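Local coordinates for protein AvrRpt2 (Erwinia amylovora, PDB 6HQZ) that probably acts as a secreted papain-like cysteine protease of the C70 family, an effector that the fire-blight bacterium delivers into plant cells by type III secretion, at residues N81-F95 with M106-I119. Sequence-based numbering, arbitrary orientation.
Sequences NELGNLLCRHGPIMF and MSVLTGIDKPNDAI
Leu83 and Leu87, one helical turn apart, press down from helix 81-90 onto Leu109 and Ile112, a compact example of how a helix is seated on an antiparallel sheet, here in the papain-like fold of a clan CA peptidase. The helix ends at His90; Gly91 leaves it with positive phi, at backbone angles where a side chain would jam against the preceding carbonyl O, and the chain bends away into strand 93-95, which pairs with strand 106-113 in a beta hairpin. Pro92 lies at this bend, its CB 3.7 Å from Val108 CG1.

The leucine ridge and the strand residues interlock. Leu87 forks over the strand: CD1 rests on Gly111 CA at 3.6 Å, beside the classic bulge of Thr110 and Gly111 opposite Ile120, while CD2 lies against Leu109 CG, the two side chains crossing at about a right angle. Ile112 enters beneath the preceding turn, its CD1 3.6 Å from Leu83 CB and its CG1 against the backbone of Gly84. Leu83 spreads its other branches to Ile119 and Leu109, and Phe137 of helix 134-140 packs against it as well.

Further along, Phe95 lies on the same sheet face as Leu109. A chi1 of 68° leans the ring across strand 106-113, its edge near Leu109 N: CZ reaches Ile119 CD1 at 3.9 Å, and Ser107 CB makes an off-centre CH-pi contact. On the other face, Met94 and Met106 run side by side to touching methyls, and helix 19-27 packs on Met94.

Backbone bonds fix this register. Ile93 and Leu109 form a hydrogen-bonded pair, as do Phe95 and Ser107, and the shortest of the four links runs from Leu109 N to Ile93 O, 2.7 Å with the donor tilted 23° from the carbonyl plane.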
ATOM      1  N   ASN A  81       9.090  -0.302   2.820  1.00 37.51           N
ATOM      2  CA  ASN A  81       7.731  -0.843   2.903  1.00 39.78           C
ATOM      3  C   ASN A  81       6.726   0.188   3.423  1.00 38.34           C
ATOM      4  O   ASN A  81       5.612   0.278   2.919  1.00 37.74           O
ATOM      5  CB  ASN A  81       7.653  -2.087   3.792  1.00 42.55           C
ATOM      6  CG  ASN A  81       8.285  -3.302   3.161  1.00 45.52           C
ATOM      7  OD1 ASN A  81       8.438  -3.394   1.945  1.00 47.31           O
ATOM      8  ND2 ASN A  81       8.672  -4.229   3.983  1.00 47.02           N
ATOM      9  N   GLU A  82       7.101   0.950   4.449  1.00 38.15           N
ATOM     10  CA  GLU A  82       6.135   1.905   4.995  1.00 37.81           C
ATOM     11  C   GLU A  82       5.779   3.011   4.025  1.00 35.38           C
ATOM     12  O   GLU A  82       4.619   3.361   3.899  1.00 35.55           O
ATOM     13  CB  GLU A  82       6.574   2.518   6.334  1.00 40.51           C
ATOM     14  CG  GLU A  82       5.494   3.404   6.960  1.00 41.62           C
ATOM     15  CD  GLU A  82       4.037   2.845   6.997  1.00 46.20           C
ATOM     16  OE1 GLU A  82       3.730   1.583   7.154  1.00 49.48           O
ATOM     17  OE2 GLU A  82       3.152   3.727   6.958  1.00 46.94           O
ATOM     18  N   LEU A  83       6.758   3.577   3.349  1.00 32.76           N
ATOM     19  CA  LEU A  83       6.408   4.532   2.264  1.00 31.74           C
ATOM     20  C   LEU A  83       5.460   3.927   1.183  1.00 32.07           C
ATOM     21  O   LEU A  83       4.545   4.583   0.693  1.00 31.56           O
ATOM     22  CB  LEU A  83       7.648   5.076   1.605  1.00 29.51           C
ATOM     23  CG  LEU A  83       8.410   6.053   2.537  1.00 28.88           C
ATOM     24  CD1 LEU A  83       9.765   6.398   1.902  1.00 28.44           C
ATOM     25  CD2 LEU A  83       7.590   7.294   2.844  1.00 27.75           C
ATOM     26  N   GLY A  84       5.709   2.677   0.816  1.00 34.57           N
ATOM     27  CA  GLY A  84       4.854   1.977  -0.151  1.00 35.09           C
ATOM     28  C   GLY A  84       3.429   1.837   0.352  1.00 36.97           C
ATOM     29  O   GLY A  84       2.446   2.101  -0.366  1.00 35.86           O
ATOM     30  N   ASN A  85       3.320   1.429   1.612  1.00 36.87           N
ATOM     31  CA  ASN A  85       2.026   1.353   2.234  1.00 39.99           C
ATOM     32  C   ASN A  85       1.338   2.729   2.140  1.00 37.84           C
ATOM     33  O   ASN A  85       0.189   2.799   1.750  1.00 37.44           O
ATOM     34  CB  ASN A  85       2.238   0.888   3.673  1.00 41.94           C
ATOM     35  CG  ASN A  85       0.974   0.812   4.485  1.00 45.74           C
ATOM     36  OD1 ASN A  85      -0.137   0.578   3.974  1.00 47.05           O
ATOM     37  ND2 ASN A  85       1.153   0.934   5.812  1.00 48.02           N
ATOM     38  N   LEU A  86       2.052   3.812   2.485  1.00 34.97           N
ATOM     39  CA  LEU A  86       1.481   5.162   2.450  1.00 34.34           C
ATOM     40  C   LEU A  86       0.989   5.579   1.062  1.00 33.59           C
ATOM     41  O   LEU A  86      -0.114   6.115   0.929  1.00 34.96           O
ATOM     42  CB  LEU A  86       2.480   6.205   2.990  1.00 32.98           C
ATOM     43  CG  LEU A  86       2.606   6.177   4.530  1.00 33.96           C
ATOM     44  CD1 LEU A  86       3.758   7.051   5.028  1.00 33.60           C
ATOM     45  CD2 LEU A  86       1.306   6.611   5.206  1.00 35.52           C
ATOM     46  N   LEU A  87       1.803   5.329   0.044  1.00 32.86           N
ATOM     47  CA  LEU A  87       1.409   5.614  -1.367  1.00 32.57           C
ATOM     48  C   LEU A  87       0.203   4.793  -1.842  1.00 35.05           C
ATOM     49  O   LEU A  87      -0.688   5.267  -2.561  1.00 34.43           O
ATOM     50  CB  LEU A  87       2.600   5.310  -2.271  1.00 32.24           C
ATOM     51  CG  LEU A  87       3.797   6.240  -2.160  1.00 30.08           C
ATOM     52  CD1 LEU A  87       5.052   5.631  -2.736  1.00 29.71           C
ATOM     53  CD2 LEU A  87       3.465   7.543  -2.818  1.00 29.61           C
ATOM     54  N   CYS A  88       0.177   3.555  -1.404  1.00 37.41           N
ATOM     55  CA  CYS A  88      -0.962   2.642  -1.661  1.00 39.87           C
ATOM     56  C   CYS A  88      -2.290   3.163  -1.066  1.00 40.90           C
ATOM     57  O   CYS A  88      -3.323   3.084  -1.717  1.00 41.42           O
ATOM     58  CB  CYS A  88      -0.619   1.263  -1.111  1.00 42.69           C
ATOM     59  SG  CYS A  88      -1.844  -0.020  -1.484  1.00 47.75           S
ATOM     60  N   ARG A  89      -2.241   3.799   0.114  1.00 40.14           N
ATOM     61  CA  ARG A  89      -3.455   4.321   0.743  1.00 42.05           C
ATOM     62  C   ARG A  89      -3.906   5.639   0.208  1.00 41.53           C
ATOM     63  O   ARG A  89      -5.094   5.849  -0.003  1.00 41.38           O
ATOM     64  CB  ARG A  89      -3.261   4.487   2.233  1.00 43.14           C
ATOM     65  CG  ARG A  89      -3.110   3.179   2.937  1.00 46.96           C
ATOM     66  CD  ARG A  89      -2.510   3.397   4.300  1.00 48.14           C
ATOM     67  NE  ARG A  89      -2.063   2.113   4.806  1.00 50.80           N
ATOM     68  CZ  ARG A  89      -2.447   1.570   5.944  1.00 56.70           C
ATOM     69  NH1 ARG A  89      -3.298   2.202   6.753  1.00 59.85           N
ATOM     70  NH2 ARG A  89      -1.977   0.367   6.277  1.00 58.76           N
ATOM     71  N   HIS A  90      -2.929   6.547   0.003  1.00 38.70           N
ATOM     72  CA  HIS A  90      -3.192   7.966  -0.164  1.00 39.45           C
ATOM     73  C   HIS A  90      -2.879   8.513  -1.536  1.00 39.08           C
ATOM     74  O   HIS A  90      -3.362   9.581  -1.870  1.00 40.13           O
ATOM     75  CB  HIS A  90      -2.342   8.733   0.862  1.00 39.52           C
ATOM     76  CG  HIS A  90      -2.620   8.285   2.260  1.00 42.01           C
ATOM     77  ND1 HIS A  90      -1.651   7.744   3.078  1.00 42.16           N
ATOM     78  CD2 HIS A  90      -3.785   8.215   2.941  1.00 43.13           C
ATOM     79  CE1 HIS A  90      -2.206   7.410   4.232  1.00 44.25           C
ATOM     80  NE2 HIS A  90      -3.497   7.692   4.176  1.00 45.33           N
ATOM     81  N   GLY A  91      -2.123   7.776  -2.338  1.00 37.66           N
ATOM     82  CA  GLY A  91      -1.821   8.210  -3.675  1.00 35.55           C
ATOM     83  C   GLY A  91      -0.559   9.007  -3.598  1.00 32.62           C
ATOM     84  O   GLY A  91       0.204   8.863  -2.627  1.00 29.57           O
ATOM     85  N   PRO A  92      -0.303   9.821  -4.619  1.00 30.96           N
ATOM     86  CA  PRO A  92       0.967  10.571  -4.546  1.00 29.20           C
ATOM     87  C   PRO A  92       1.071  11.564  -3.364  1.00 27.06           C
ATOM     88  O   PRO A  92       0.058  12.157  -2.871  1.00 27.21           O
ATOM     89  CB  PRO A  92       1.018  11.319  -5.870  1.00 28.41           C
ATOM     90  CG  PRO A  92      -0.353  11.299  -6.416  1.00 31.68           C
ATOM     91  CD  PRO A  92      -1.112  10.149  -5.799  1.00 32.01           C
ATOM     92  N   ILE A  93       2.281  11.734  -2.912  1.00 25.75           N
ATOM     93  CA  ILE A  93       2.521  12.490  -1.681  1.00 25.14           C
ATOM     94  C   ILE A  93       3.586  13.577  -1.974  1.00 24.08           C
ATOM     95  O   ILE A  93       4.694  13.290  -2.442  1.00 21.83           O
ATOM     96  CB  ILE A  93       3.075  11.581  -0.582  1.00 26.41           C
ATOM     97  CG1 ILE A  93       2.076  10.546  -0.173  1.00 28.57           C
ATOM     98  CG2 ILE A  93       3.491  12.400   0.649  1.00 26.62           C
ATOM     99  CD1 ILE A  93       2.684   9.371   0.563  1.00 29.11           C
ATOM    100  N   MET A  94       3.204  14.815  -1.724  1.00 24.45           N
ATOM    101  CA  MET A  94       4.162  15.909  -1.914  1.00 25.24           C
ATOM    102  C   MET A  94       4.934  16.172  -0.629  1.00 23.75           C
ATOM    103  O   MET A  94       4.329  16.347   0.448  1.00 24.00           O
ATOM    104  CB  MET A  94       3.538  17.184  -2.424  1.00 28.21           C
ATOM    105  CG  MET A  94       2.443  17.808  -1.676  1.00 32.76           C
ATOM    106  SD  MET A  94       1.790  19.234  -2.623  1.00 38.67           S
ATOM    107  CE  MET A  94       1.466  20.321  -1.256  1.00 40.55           C
ATOM    108  N   PHE A  95       6.251  16.212  -0.793  1.00 21.35           N
ATOM    109  CA  PHE A  95       7.189  16.327   0.326  1.00 20.85           C
ATOM    110  C   PHE A  95       8.154  17.486   0.149  1.00 21.24           C
ATOM    111  O   PHE A  95       8.661  17.813  -0.951  1.00 20.24           O
ATOM    112  CB  PHE A  95       7.962  15.012   0.579  1.00 21.43           C
ATOM    113  CG  PHE A  95       8.929  14.624  -0.475  1.00 20.68           C
ATOM    114  CD1 PHE A  95       8.481  13.931  -1.575  1.00 21.68           C
ATOM    115  CD2 PHE A  95      10.276  14.847  -0.350  1.00 21.94           C
ATOM    116  CE1 PHE A  95       9.350  13.487  -2.546  1.00 21.18           C
ATOM    117  CE2 PHE A  95      11.164  14.376  -1.304  1.00 20.99           C
ATOM    118  CZ  PHE A  95      10.700  13.726  -2.413  1.00 22.03           C
ATOM    119  N   MET A 106      10.095  21.194  -3.058  1.00 23.28           N
ATOM    120  CA  MET A 106       8.991  20.309  -2.980  1.00 22.57           C
ATOM    121  C   MET A 106       9.004  19.383  -4.164  1.00 23.35           C
ATOM    122  O   MET A 106       9.298  19.840  -5.275  1.00 24.67           O
ATOM    123  CB  MET A 106       7.707  21.095  -2.991  1.00 25.77           C
ATOM    124  CG  MET A 106       7.378  21.844  -1.747  1.00 27.55           C
ATOM    125  SD  MET A 106       5.877  22.778  -2.034  1.00 33.50           S
ATOM    126  CE  MET A 106       4.728  21.414  -2.176  1.00 30.67           C
ATOM    127  N   SER A 107       8.682  18.103  -3.915  1.00 21.50           N
ATOM    128  CA  SER A 107       8.659  17.084  -4.947  1.00 21.93           C
ATOM    129  C   SER A 107       7.536  16.157  -4.677  1.00 21.33           C
ATOM    130  O   SER A 107       6.915  16.213  -3.605  1.00 21.24           O
ATOM    131  CB  SER A 107       9.974  16.322  -4.972  1.00 22.48           C
ATOM    132  OG  SER A 107      11.052  17.165  -5.374  1.00 24.91           O
ATOM    133  N   VAL A 108       7.235  15.297  -5.633  1.00 22.47           N
ATOM    134  CA  VAL A 108       6.139  14.357  -5.485  1.00 22.19           C
ATOM    135  C   VAL A 108       6.585  12.951  -5.495  1.00 22.73           C
ATOM    136  O   VAL A 108       7.132  12.493  -6.502  1.00 23.55           O
ATOM    137  CB  VAL A 108       5.077  14.543  -6.616  1.00 23.56           C
ATOM    138  CG1 VAL A 108       3.970  13.475  -6.405  1.00 25.14           C
ATOM    139  CG2 VAL A 108       4.484  15.952  -6.572  1.00 23.38           C
ATOM    140  N   LEU A 109       6.366  12.272  -4.356  1.00 23.00           N
ATOM    141  CA  LEU A 109       6.668  10.863  -4.165  1.00 23.28           C
ATOM    142  C   LEU A 109       5.651  10.045  -4.930  1.00 23.92           C
ATOM    143  O   LEU A 109       4.434  10.237  -4.725  1.00 26.10           O
ATOM    144  CB  LEU A 109       6.572  10.456  -2.710  1.00 22.67           C
ATOM    145  CG  LEU A 109       6.984   9.015  -2.410  1.00 23.36           C
ATOM    146  CD1 LEU A 109       8.450   8.684  -2.775  1.00 22.02           C
ATOM    147  CD2 LEU A 109       6.676   8.818  -0.941  1.00 24.28           C
ATOM    148  N   THR A 110       6.139   9.147  -5.759  1.00 24.61           N
ATOM    149  CA  THR A 110       5.233   8.276  -6.594  1.00 26.78           C
ATOM    150  C   THR A 110       5.385   6.753  -6.427  1.00 28.90           C
ATOM    151  O   THR A 110       4.475   5.991  -6.822  1.00 31.14           O
ATOM    152  CB  THR A 110       5.379   8.570  -8.089  1.00 27.06           C
ATOM    153  OG1 THR A 110       6.685   8.107  -8.549  1.00 26.75           O
ATOM    154  CG2 THR A 110       5.129  10.064  -8.341  1.00 27.12           C
ATOM    155  N   GLY A 111       6.570   6.296  -6.023  1.00 27.68           N
ATOM    156  CA  GLY A 111       6.805   4.916  -5.836  1.00 28.90           C
ATOM    157  C   GLY A 111       8.068   4.614  -5.086  1.00 28.58           C
ATOM    158  O   GLY A 111       8.787   5.512  -4.690  1.00 28.48           O
ATOM    159  N   ILE A 112       8.340   3.333  -4.908  1.00 31.32           N
ATOM    160  CA  ILE A 112       9.549   2.837  -4.180  1.00 31.76           C
ATOM    161  C   ILE A 112      10.213   1.821  -5.048  1.00 34.63           C
ATOM    162  O   ILE A 112       9.546   0.908  -5.609  1.00 34.43           O
ATOM    163  CB  ILE A 112       9.173   2.178  -2.833  1.00 35.05           C
ATOM    164  CG1 ILE A 112       8.424   3.185  -1.941  1.00 33.46           C
ATOM    165  CG2 ILE A 112      10.402   1.613  -2.100  1.00 35.43           C
ATOM    166  CD1 ILE A 112       9.218   4.451  -1.577  1.00 33.10           C
ATOM    167  N   ASP A 113      11.516   1.976  -5.149  1.00 33.26           N
ATOM    168  CA  ASP A 113      12.355   1.008  -5.752  1.00 36.13           C
ATOM    169  C   ASP A 113      13.002   0.184  -4.623  1.00 37.79           C
ATOM    170  O   ASP A 113      14.030   0.582  -4.062  1.00 37.43           O
ATOM    171  CB  ASP A 113      13.372   1.732  -6.663  1.00 34.74           C
ATOM    172  CG  ASP A 113      14.435   0.801  -7.256  1.00 37.90           C
ATOM    173  OD1 ASP A 113      14.596  -0.379  -6.819  1.00 38.97           O
ATOM    174  OD2 ASP A 113      15.142   1.265  -8.175  1.00 38.48           O
ATOM    175  N   LYS A 114      12.422  -0.987  -4.315  1.00 40.67           N
ATOM    176  CA  LYS A 114      12.938  -1.807  -3.225  1.00 43.59           C
ATOM    177  C   LYS A 114      14.331  -2.333  -3.483  1.00 43.19           C
ATOM    178  O   LYS A 114      15.177  -2.214  -2.616  1.00 40.96           O
ATOM    179  CB  LYS A 114      12.045  -3.014  -2.928  1.00 49.45           C
ATOM    180  CG  LYS A 114      10.899  -2.752  -1.973  1.00 52.43           C
ATOM    181  CD  LYS A 114      11.310  -2.802  -0.504  1.00 54.57           C
ATOM    182  CE  LYS A 114      11.708  -4.175  -0.003  1.00 58.44           C
ATOM    183  NZ  LYS A 114      11.816  -4.101   1.474  1.00 59.65           N
ATOM    184  N   PRO A 115      14.558  -2.968  -4.657  1.00 44.14           N
ATOM    185  CA  PRO A 115      15.898  -3.552  -4.887  1.00 45.91           C
ATOM    186  C   PRO A 115      17.066  -2.589  -4.679  1.00 44.06           C
ATOM    187  O   PRO A 115      18.114  -3.016  -4.216  1.00 44.85           O
ATOM    188  CB  PRO A 115      15.850  -3.993  -6.366  1.00 47.96           C
ATOM    189  CG  PRO A 115      14.409  -4.285  -6.624  1.00 48.19           C
ATOM    190  CD  PRO A 115      13.618  -3.350  -5.737  1.00 45.78           C
ATOM    191  N   ASN A 116      16.880  -1.322  -5.062  1.00 41.41           N
ATOM    192  CA  ASN A 116      17.907  -0.304  -4.964  1.00 40.24           C
ATOM    193  C   ASN A 116      17.708   0.618  -3.764  1.00 39.04           C
ATOM    194  O   ASN A 116      18.435   1.574  -3.638  1.00 38.73           O
ATOM    195  CB  ASN A 116      17.917   0.524  -6.262  1.00 38.91           C
ATOM    196  CG  ASN A 116      18.458  -0.257  -7.433  1.00 41.63           C
ATOM    197  OD1 ASN A 116      19.541  -0.860  -7.323  1.00 42.90           O
ATOM    198  ND2 ASN A 116      17.734  -0.261  -8.564  1.00 40.83           N
ATOM    199  N   ASP A 117      16.735   0.337  -2.892  1.00 38.56           N
ATOM    200  CA  ASP A 117      16.480   1.129  -1.678  1.00 38.68           C
ATOM    201  C   ASP A 117      16.416   2.646  -1.968  1.00 34.29           C
ATOM    202  O   ASP A 117      17.174   3.462  -1.412  1.00 32.75           O
ATOM    203  CB  ASP A 117      17.515   0.768  -0.596  1.00 40.60           C
ATOM    204  CG  ASP A 117      17.106   1.211   0.773  1.00 42.91           C
ATOM    205  OD1 ASP A 117      15.930   1.025   1.191  1.00 45.58           O
ATOM    206  OD2 ASP A 117      17.977   1.757   1.469  1.00 45.07           O
ATOM    207  N   ALA A 118      15.478   2.984  -2.850  1.00 33.11           N
ATOM    208  CA  ALA A 118      15.313   4.345  -3.366  1.00 30.36           C
ATOM    209  C   ALA A 118      13.844   4.708  -3.521  1.00 29.87           C
ATOM    210  O   ALA A 118      12.984   3.851  -3.707  1.00 31.96           O
ATOM    211  CB  ALA A 118      16.026   4.474  -4.710  1.00 31.78           C
ATOM    212  N   ILE A 119      13.568   6.010  -3.468  1.00 27.21           N
ATOM    213  CA  ILE A 119      12.248   6.534  -3.709  1.00 27.52           C
ATOM    214  C   ILE A 119      12.199   7.044  -5.120  1.00 27.22           C
ATOM    215  O   ILE A 119      13.213   7.418  -5.675  1.00 24.89           O
ATOM    216  CB  ILE A 119      11.867   7.662  -2.762  1.00 26.86           C
ATOM    217  CG1 ILE A 119      12.818   8.869  -2.903  1.00 26.73           C
ATOM    218  CG2 ILE A 119      11.951   7.118  -1.341  1.00 28.75           C
ATOM    219  CD1 ILE A 119      12.132  10.138  -2.455  1.00 25.79           C
TER
HETATM  220  O   HOH W   1      11.029  -1.988   3.876  1.00 39.69           O